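Local structure of acetyl-CoA C-acetyltransferase (Syntrophomonas wolfei subsp. wolfei, 7N7Z) at residues 88-93 / 387-392; 94-99 / 365-370; 20-25 / 121-126. The protein probably catalyses, as a thiolase, the reversible condensation of two acetyl-CoA molecules to acetoacetyl-CoA with release of coenzyme A. One frame throughout, in Å; residues are numbered along the deposited sequence.

Interaction 1 of 3, residues 88-93 / 387-392; sequences VSQNCA and LCVGGG
The side chain of Cys92 lies against the backbone of the 387-392 loop, its CB 3.4 Å from Cys388 O and its SG 4.0 Å from Gly390 N. Cys388 itself turns away from this interface, yet the two sulfurs, Cys92 SG and Cys388 SG, are only 5.5 Å apart. That spacing fits their predicted roles as acyl-thioester nucleophile and proton acceptor of the thiolase active site, where the Cys92 side chain also touches His358. Apolar contacts surround the Cys92 side of this meeting. Leu387 is forked over the end of the 88-93 segment: CD1 lies 3.9 Å from Cys92 CB, while CD2 meets Ala93 CB at the same distance. Its chi1 of 76° sets CG between the backbone N and the carbonyl carbon, and from there the branch reaches Cys92 and Ala93. Val389 adds its CG1, which reaches Asn91 CB at 3.8 Å. The polar tie is Asn91 ND2 to Gly390 O, 2.8 Å with an N-H...O angle of 151°; the acceptor lies close to the Asn91 amide plane, but the donor stands 43° out of the carbonyl plane. ND2 has a second, weak partner in Ser67 of the second subunit. Gly390 is inside the type II turn that runs from Val389 to Gly392. The contact thus joins the bend between strand 84-89 and helix 94-107 to the loop linking strands 382-387 and 394-400, while Val88 and Ser89 pair antiparallel with a strand of the second subunit.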
loop_
_atom_site.group_PDB
_atom_site.type_symbol
_atom_site.label_atom_id
_atom_site.label_comp_id
_atom_site.label_asym_id
_atom_site.label_seq_id
_atom_site.Cartn_x
_atom_site.Cartn_y
_atom_site.Cartn_z
ATOM N N VAL B 88 1.984 -15.366 -22.970
ATOM C CA VAL B 88 1.459 -14.504 -24.020
ATOM C C VAL B 88 0.193 -13.835 -23.514
ATOM O O VAL B 88 -0.547 -14.393 -22.696
ATOM C CB VAL B 88 1.180 -15.295 -25.318
ATOM C CG1 VAL B 88 0.339 -16.523 -25.018
ATOM C CG2 VAL B 88 0.497 -14.417 -26.367
ATOM N N SER B 89 -0.055 -12.625 -24.011
ATOM C CA SER B 89 -1.257 -11.883 -23.667
ATOM C C SER B 89 -1.773 -11.150 -24.894
ATOM O O SER B 89 -1.024 -10.417 -25.547
ATOM C CB SER B 89 -0.992 -10.884 -22.534
ATOM O OG SER B 89 -2.177 -10.187 -22.195
ATOM N N GLN B 90 -3.046 -11.370 -25.210
ATOM C CA GLN B 90 -3.804 -10.574 -26.170
ATOM C C GLN B 90 -5.173 -10.255 -25.581
ATOM O O GLN B 90 -6.216 -10.414 -26.217
ATOM C CB GLN B 90 -3.925 -11.294 -27.513
ATOM C CG GLN B 90 -4.366 -10.389 -28.662
ATOM C CD GLN B 90 -4.086 -10.983 -30.035
ATOM O OE1 GLN B 90 -3.067 -11.642 -30.245
ATOM N NE2 GLN B 90 -4.989 -10.742 -30.980
ATOM N N ASN B 91 -5.163 -9.802 -24.324
ATOM C CA ASN B 91 -6.370 -9.550 -23.542
ATOM C C ASN B 91 -7.334 -10.731 -23.641
ATOM O O ASN B 91 -6.997 -11.841 -23.216
ATOM C CB ASN B 91 -7.028 -8.239 -23.987
ATOM C CG ASN B 91 -6.421 -7.025 -23.310
ATOM O OD1 ASN B 91 -5.983 -7.093 -22.161
ATOM N ND2 ASN B 91 -6.393 -5.903 -24.020
ATOM N N CYS B 92 -8.527 -10.517 -24.198
ATOM C CA CYS B 92 -9.537 -11.569 -24.183
ATOM C C CYS B 92 -9.149 -12.740 -25.077
ATOM O O CYS B 92 -9.571 -13.874 -24.824
ATOM C CB CYS B 92 -10.888 -10.996 -24.609
ATOM S SG CYS B 92 -11.276 -9.403 -23.843
ATOM N N ALA B 93 -8.352 -12.493 -26.115
ATOM C CA ALA B 93 -7.916 -13.535 -27.032
ATOM C C ALA B 93 -6.581 -14.147 -26.629
ATOM O O ALA B 93 -5.924 -14.784 -27.461
ATOM C CB ALA B 93 -7.824 -12.982 -28.456
ATOM N N LEU B 387 -13.634 -14.006 -31.055
ATOM C CA LEU B 387 -13.957 -13.142 -29.928
ATOM C C LEU B 387 -13.269 -11.798 -30.107
ATOM O O LEU B 387 -12.164 -11.719 -30.655
ATOM C CB LEU B 387 -13.541 -13.782 -28.596
ATOM C CG LEU B 387 -12.055 -13.780 -28.224
ATOM C CD1 LEU B 387 -11.896 -14.090 -26.743
ATOM C CD2 LEU B 387 -11.268 -14.769 -29.066
ATOM N N CYS B 388 -13.939 -10.746 -29.642
ATOM C CA CYS B 388 -13.357 -9.414 -29.634
ATOM C C CYS B 388 -12.271 -9.323 -28.565
ATOM O O CYS B 388 -12.148 -10.183 -27.688
ATOM C CB CYS B 388 -14.435 -8.360 -29.387
ATOM S SG CYS B 388 -15.106 -8.367 -27.710
ATOM N N VAL B 389 -11.481 -8.255 -28.636
ATOM C CA VAL B 389 -10.343 -8.065 -27.744
ATOM C C VAL B 389 -10.273 -6.605 -27.330
ATOM O O VAL B 389 -10.443 -5.703 -28.157
ATOM C CB VAL B 389 -9.025 -8.500 -28.417
ATOM C CG1 VAL B 389 -7.829 -7.877 -27.712
ATOM C CG2 VAL B 389 -8.912 -10.009 -28.429
ATOM N N GLY B 390 -10.015 -6.374 -26.044
ATOM C CA GLY B 390 -9.742 -5.035 -25.564
ATOM C C GLY B 390 -8.589 -4.415 -26.325
ATOM O O GLY B 390 -7.500 -4.993 -26.391
ATOM N N GLY B 391 -8.819 -3.241 -26.910
ATOM C CA GLY B 391 -7.869 -2.594 -27.777
ATOM C C GLY B 391 -8.190 -2.745 -29.251
ATOM O O GLY B 391 -7.909 -1.831 -30.034
ATOM N N GLY B 392 -8.767 -3.881 -29.646
ATOM C CA GLY B 392 -9.233 -4.057 -31.006
ATOM C C GLY B 392 -8.773 -5.335 -31.679
ATOM O O GLY B 392 -9.535 -5.944 -32.437
#

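Interaction 2 of 3, residues 94-99 / 365-370; sequences SGMRAT and LRIIVS
Gly95 and Leu365 bring the two helices together backbone to backbone, with Gly95 CA 3.7 Å from Leu365 N and the two CA atoms 4.4 Å apart. With no side chain at Gly95, helix 360-378 can lie directly on helix 94-107; over these segments the axes approach to 8.6 Å at an angle of 75°. The normal helical bonding is interrupted at Leu365 N, the very atom that faces the glycine. Tight packing continues at Met96, whose CE meets Ile368 CD1 at 3.5 Å, the two side chains crossing obliquely. The thioether extends from the backbone and then bends at its last torsion (chi3 -45°), which swings the methyl across to the isoleucine. Thr99 meets Leu365 nearly at a right angle, and there the touching atoms are Thr99 OG1 and Leu365 CD1, 3.6 Å apart. Although it faces a methyl, the Thr99 hydroxyl is satisfied within its own helix: OG1 donates to Gly95 O at 2.9 Å, tilted 18° from the carbonyl plane, so the same oxygen receives both OG1 and the helical N-H of Thr99. Packing is looser around this core. Met96 CE only grazes Ile367 CD1 at 4.3 Å, and the Thr99 and Ile368 side chains pass in opposite directions, Thr99 OG1 4.2 Å from Ile368 CD1. No hydrogen bond crosses between the segments, and every touching residue is buried, so the looser part is still protein interior and has no solvent side. Both helices belong to the central helical layer of the thiolase αβαβα fold: Met96 also packs on strands 382-387 and 394-400, Ile368 on Met13 of strand 8-20 and Ala385 of strand 382-387.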
loop_
_atom_site.group_PDB
_atom_site.type_symbol
_atom_site.label_atom_id
_atom_site.label_comp_id
_atom_site.label_asym_id
_atom_site.label_seq_id
_atom_site.Cartn_x
_atom_site.Cartn_y
_atom_site.Cartn_z
ATOM N N SER B 94 -6.170 -13.964 -25.373
ATOM C CA SER B 94 -4.895 -14.502 -24.914
ATOM C C SER B 94 -4.800 -15.999 -25.188
ATOM O O SER B 94 -3.815 -16.478 -25.762
ATOM C CB SER B 94 -4.729 -14.215 -23.422
ATOM O OG SER B 94 -4.189 -12.924 -23.210
ATOM N N GLY B 95 -5.826 -16.751 -24.789
ATOM C CA GLY B 95 -5.802 -18.189 -24.990
ATOM C C GLY B 95 -5.789 -18.589 -26.450
ATOM O O GLY B 95 -5.227 -19.628 -26.808
ATOM N N MET B 96 -6.400 -17.776 -27.314
ATOM C CA MET B 96 -6.425 -18.079 -28.741
ATOM C C MET B 96 -5.107 -17.711 -29.417
ATOM O O MET B 96 -4.740 -18.329 -30.423
ATOM C CB MET B 96 -7.601 -17.350 -29.398
ATOM C CG MET B 96 -7.703 -17.541 -30.909
ATOM S SD MET B 96 -9.360 -17.476 -31.650
ATOM C CE MET B 96 -10.340 -18.476 -30.530
ATOM N N ARG B 97 -4.380 -16.724 -28.879
ATOM C CA ARG B 97 -3.060 -16.396 -29.412
ATOM C C ARG B 97 -2.008 -17.389 -28.932
ATOM O O ARG B 97 -1.102 -17.750 -29.691
ATOM C CB ARG B 97 -2.660 -14.971 -29.018
ATOM C CG ARG B 97 -1.416 -14.444 -29.740
ATOM C CD ARG B 97 -1.632 -14.335 -31.250
ATOM N NE ARG B 97 -0.416 -13.967 -31.967
ATOM C CZ ARG B 97 -0.077 -12.726 -32.296
ATOM N NH1 ARG B 97 -0.828 -11.690 -31.961
ATOM N NH2 ARG B 97 1.045 -12.520 -32.980
ATOM N N ALA B 98 -2.105 -17.833 -27.676
ATOM C CA ALA B 98 -1.261 -18.931 -27.219
ATOM C C ALA B 98 -1.443 -20.154 -28.105
ATOM O O ALA B 98 -0.473 -20.848 -28.433
ATOM C CB ALA B 98 -1.581 -19.273 -25.764
ATOM N N THR B 99 -2.686 -20.429 -28.506
ATOM C CA THR B 99 -2.947 -21.546 -29.405
ATOM C C THR B 99 -2.230 -21.359 -30.735
ATOM O O THR B 99 -1.625 -22.300 -31.261
ATOM C CB THR B 99 -4.453 -21.695 -29.623
ATOM O OG1 THR B 99 -5.085 -22.028 -28.380
ATOM C CG2 THR B 99 -4.749 -22.780 -30.648
ATOM N N LEU B 365 -9.185 -19.603 -25.143
ATOM C CA LEU B 365 -9.120 -21.049 -25.311
ATOM C C LEU B 365 -10.366 -21.750 -24.791
ATOM O O LEU B 365 -10.689 -22.847 -25.258
ATOM C CB LEU B 365 -7.887 -21.608 -24.596
ATOM C CG LEU B 365 -7.671 -23.120 -24.712
ATOM C CD1 LEU B 365 -7.549 -23.542 -26.169
ATOM C CD2 LEU B 365 -6.441 -23.539 -23.923
ATOM N N ARG B 366 -11.067 -21.143 -23.832
ATOM C CA ARG B 366 -12.286 -21.747 -23.306
ATOM C C ARG B 366 -13.282 -22.027 -24.424
ATOM O O ARG B 366 -13.823 -23.134 -24.530
ATOM C CB ARG B 366 -12.911 -20.830 -22.252
ATOM C CG ARG B 366 -13.742 -21.553 -21.201
ATOM C CD ARG B 366 -15.162 -21.824 -21.685
ATOM N NE ARG B 366 -15.914 -20.591 -21.889
ATOM C CZ ARG B 366 -16.968 -20.472 -22.685
ATOM N NH1 ARG B 366 -17.434 -21.500 -23.377
ATOM N NH2 ARG B 366 -17.571 -19.291 -22.791
ATOM N N ILE B 367 -13.535 -21.030 -25.275
ATOM C CA ILE B 367 -14.541 -21.187 -26.315
ATOM C C ILE B 367 -14.093 -22.173 -27.386
ATOM O O ILE B 367 -14.938 -22.759 -28.071
ATOM C CB ILE B 367 -14.893 -19.819 -26.929
ATOM C CG1 ILE B 367 -13.672 -19.173 -27.587
ATOM C CG2 ILE B 367 -15.462 -18.892 -25.859
ATOM C CD1 ILE B 367 -14.022 -17.961 -28.430
ATOM N N ILE B 368 -12.785 -22.376 -27.552
ATOM C CA ILE B 368 -12.322 -23.446 -28.430
ATOM C C ILE B 368 -12.640 -24.801 -27.813
ATOM O O ILE B 368 -13.117 -25.716 -28.495
ATOM C CB ILE B 368 -10.817 -23.300 -28.713
ATOM C CG1 ILE B 368 -10.533 -22.060 -29.559
ATOM C CG2 ILE B 368 -10.291 -24.529 -29.430
ATOM C CD1 ILE B 368 -9.095 -21.605 -29.470
ATOM N N VAL B 369 -12.383 -24.951 -26.510
ATOM C CA VAL B 369 -12.711 -26.196 -25.820
ATOM C C VAL B 369 -14.205 -26.473 -25.918
ATOM O O VAL B 369 -14.629 -27.580 -26.275
ATOM C CB VAL B 369 -12.249 -26.129 -24.352
ATOM C CG1 VAL B 369 -12.843 -27.281 -23.552
ATOM C CG2 VAL B 369 -10.731 -26.140 -24.268
ATOM N N SER B 370 -15.028 -25.472 -25.598
ATOM C CA SER B 370 -16.474 -25.661 -25.644
ATOM C C SER B 370 -16.949 -25.913 -27.068
ATOM O O SER B 370 -17.852 -26.728 -27.291
ATOM C CB SER B 370 -17.178 -24.444 -25.049
ATOM O OG SER B 370 -16.921 -24.343 -23.660
#

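Interaction 3 of 3, residues 20-25 / 121-126; sequences RYLGGL and SMSNIP
A type II beta turn, Arg20 to Gly23 at the end of strand 8-20, docks on the short 3-10 segment at residues 122-123 that follows strand 113-121. The joint is made by Ser123 OG, which accepts from Leu22 N at 2.7 Å with an N-H...O angle of 167°, nearly straight. With its OG anti to the carbonyl carbon (chi1 -55°), Ser123 presents the hydroxyl to the turn; the same oxygen is hydrogen-bonded to Asp255. Leu22 folds over a face of the Tyr21 ring, its CG 3.6 Å above the ring centre, and its CD2 lies 3.7 Å from Ser123 O. The ring presents its edge to the other segment: Tyr21 CE1 is 3.6 Å from Met122 O, which sits near the ring plane. Beyond the ring, Tyr21 OH bonds to Arg133 of the second subunit and to Arg137 O of the third. Asn124 ND2 reaches back to Ser121 OG at 3.2 Å and also bonds to Ala26 O. Ser121 OG in turn donates to a water at 2.9 Å; that water lies beside Leu25 O, but too close for the link to be more than doubtful. Because Ser123 OG already accepts the N-H of Leu22, its own hydrogen is likely to be directed at the Asp255 carboxylate, an arrangement that would fix the hydroxyl's rotation and couple the turn to an acidic side chain.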
loop_
_atom_site.group_PDB
_atom_site.type_symbol
_atom_site.label_atom_id
_atom_site.label_comp_id
_atom_site.label_asym_id
_atom_site.label_seq_id
_atom_site.Cartn_x
_atom_site.Cartn_y
_atom_site.Cartn_z
ATOM N N ARG B 20 -17.474 -17.500 -9.954
ATOM C CA ARG B 20 -17.878 -16.115 -9.770
ATOM C C ARG B 20 -16.722 -15.287 -9.223
ATOM O O ARG B 20 -15.865 -15.784 -8.489
ATOM C CB ARG B 20 -19.062 -16.025 -8.808
ATOM C CG ARG B 20 -20.427 -16.076 -9.467
ATOM C CD ARG B 20 -21.530 -16.035 -8.417
ATOM N NE ARG B 20 -22.848 -16.309 -8.981
ATOM C CZ ARG B 20 -23.828 -15.420 -9.092
ATOM N NH1 ARG B 20 -23.675 -14.163 -8.708
ATOM N NH2 ARG B 20 -24.995 -15.806 -9.599
ATOM N N TYR B 21 -16.709 -14.007 -9.589
ATOM C CA TYR B 21 -15.776 -13.061 -8.992
ATOM C C TYR B 21 -15.877 -13.126 -7.478
ATOM O O TYR B 21 -16.931 -12.839 -6.904
ATOM C CB TYR B 21 -16.082 -11.646 -9.486
ATOM C CG TYR B 21 -15.165 -10.575 -8.937
ATOM C CD1 TYR B 21 -13.785 -10.693 -9.037
ATOM C CD2 TYR B 21 -15.682 -9.437 -8.331
ATOM C CE1 TYR B 21 -12.948 -9.716 -8.543
ATOM C CE2 TYR B 21 -14.851 -8.452 -7.835
ATOM C CZ TYR B 21 -13.486 -8.595 -7.944
ATOM O OH TYR B 21 -12.656 -7.613 -7.450
ATOM N N LEU B 22 -14.781 -13.519 -6.832
ATOM C CA LEU B 22 -14.754 -13.684 -5.381
ATOM C C LEU B 22 -15.727 -14.771 -4.935
ATOM O O LEU B 22 -16.333 -14.678 -3.864
ATOM C CB LEU B 22 -15.064 -12.359 -4.674
ATOM C CG LEU B 22 -14.296 -11.150 -5.219
ATOM C CD1 LEU B 22 -14.843 -9.846 -4.661
ATOM C CD2 LEU B 22 -12.809 -11.284 -4.912
ATOM N N GLY B 23 -15.877 -15.811 -5.754
ATOM C CA GLY B 23 -16.843 -16.858 -5.488
ATOM C C GLY B 23 -16.223 -18.198 -5.153
ATOM O O GLY B 23 -15.338 -18.288 -4.298
ATOM N N GLY B 24 -16.680 -19.250 -5.837
ATOM C CA GLY B 24 -16.284 -20.597 -5.465
ATOM C C GLY B 24 -14.798 -20.861 -5.598
ATOM O O GLY B 24 -14.234 -21.646 -4.831
ATOM N N LEU B 25 -14.143 -20.220 -6.565
ATOM C CA LEU B 25 -12.733 -20.461 -6.843
ATOM C C LEU B 25 -11.835 -19.325 -6.371
ATOM O O LEU B 25 -10.650 -19.300 -6.719
ATOM C CB LEU B 25 -12.529 -20.697 -8.339
ATOM C CG LEU B 25 -13.404 -21.783 -8.966
ATOM C CD1 LEU B 25 -13.164 -21.849 -10.466
ATOM C CD2 LEU B 25 -13.143 -23.134 -8.317
ATOM N N SER B 121 -7.463 -15.756 -12.940
ATOM C CA SER B 121 -8.062 -15.764 -11.608
ATOM C C SER B 121 -8.266 -14.304 -11.215
ATOM O O SER B 121 -7.473 -13.717 -10.477
ATOM C CB SER B 121 -7.183 -16.513 -10.608
ATOM O OG SER B 121 -7.630 -16.298 -9.279
ATOM N N MET B 122 -9.345 -13.711 -11.733
ATOM C CA MET B 122 -9.588 -12.291 -11.510
ATOM C C MET B 122 -9.921 -11.993 -10.055
ATOM O O MET B 122 -9.752 -10.849 -9.617
ATOM C CB MET B 122 -10.714 -11.786 -12.423
ATOM C CG MET B 122 -10.751 -12.445 -13.803
ATOM S SD MET B 122 -12.117 -11.910 -14.857
ATOM C CE MET B 122 -11.776 -10.163 -15.036
ATOM N N SER B 123 -10.373 -12.994 -9.298
ATOM C CA SER B 123 -10.601 -12.808 -7.873
ATOM C C SER B 123 -9.308 -12.556 -7.109
ATOM O O SER B 123 -9.352 -11.980 -6.016
ATOM C CB SER B 123 -11.305 -14.034 -7.290
ATOM O OG SER B 123 -12.505 -14.320 -7.989
ATOM N N ASN B 124 -8.163 -12.973 -7.655
ATOM C CA ASN B 124 -6.880 -12.860 -6.969
ATOM C C ASN B 124 -5.909 -11.934 -7.696
ATOM O O ASN B 124 -4.695 -12.035 -7.496
ATOM C CB ASN B 124 -6.254 -14.245 -6.789
ATOM C CG ASN B 124 -6.944 -15.060 -5.712
ATOM O OD1 ASN B 124 -6.795 -14.787 -4.520
ATOM N ND2 ASN B 124 -7.706 -16.066 -6.128
ATOM N N ILE B 125 -6.413 -11.038 -8.534
ATOM C CA ILE B 125 -5.543 -10.008 -9.115
ATOM C C ILE B 125 -5.158 -9.020 -8.019
ATOM O O ILE B 125 -6.042 -8.517 -7.303
ATOM C CB ILE B 125 -6.252 -9.301 -10.274
ATOM C CG1 ILE B 125 -6.461 -10.271 -11.441
ATOM C CG2 ILE B 125 -5.444 -8.099 -10.740
ATOM C CD1 ILE B 125 -7.410 -9.755 -12.508
ATOM N N PRO B 126 -3.875 -8.720 -7.830
ATOM C CA PRO B 126 -3.487 -7.812 -6.746
ATOM C C PRO B 126 -3.814 -6.365 -7.081
ATOM O O PRO B 126 -4.271 -6.025 -8.176
ATOM C CB PRO B 126 -1.975 -8.029 -6.619
ATOM C CG PRO B 126 -1.545 -8.499 -7.970
ATOM C CD PRO B 126 -2.706 -9.248 -8.559
HETATM O O HOH W 1 -9.501 -18.371 -8.670
#

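In the fold
Interactions 1 and 2 are neighbours, their centres 11 Å apart, because helix 94-107 follows strand 84-89 almost directly; Gln90 OE1 and Arg97 NH1, 2.8 Å apart, probably hydrogen-bond between them. Both join the N-terminal and C-terminal halves of the thiolase, with interaction 2 nested inside the chain loop that interaction 1 closes. Interaction 3 joins two parts of the N-terminal half, its centre 20 Å from each of the others; its nearest atoms are about 9 Å from interaction 1. All three lie near the predicted catalytic site: the His358 side chain is about 3 Å from that of Cys92, 6 Å from that of Met122 and 7 Å from that of Ile367.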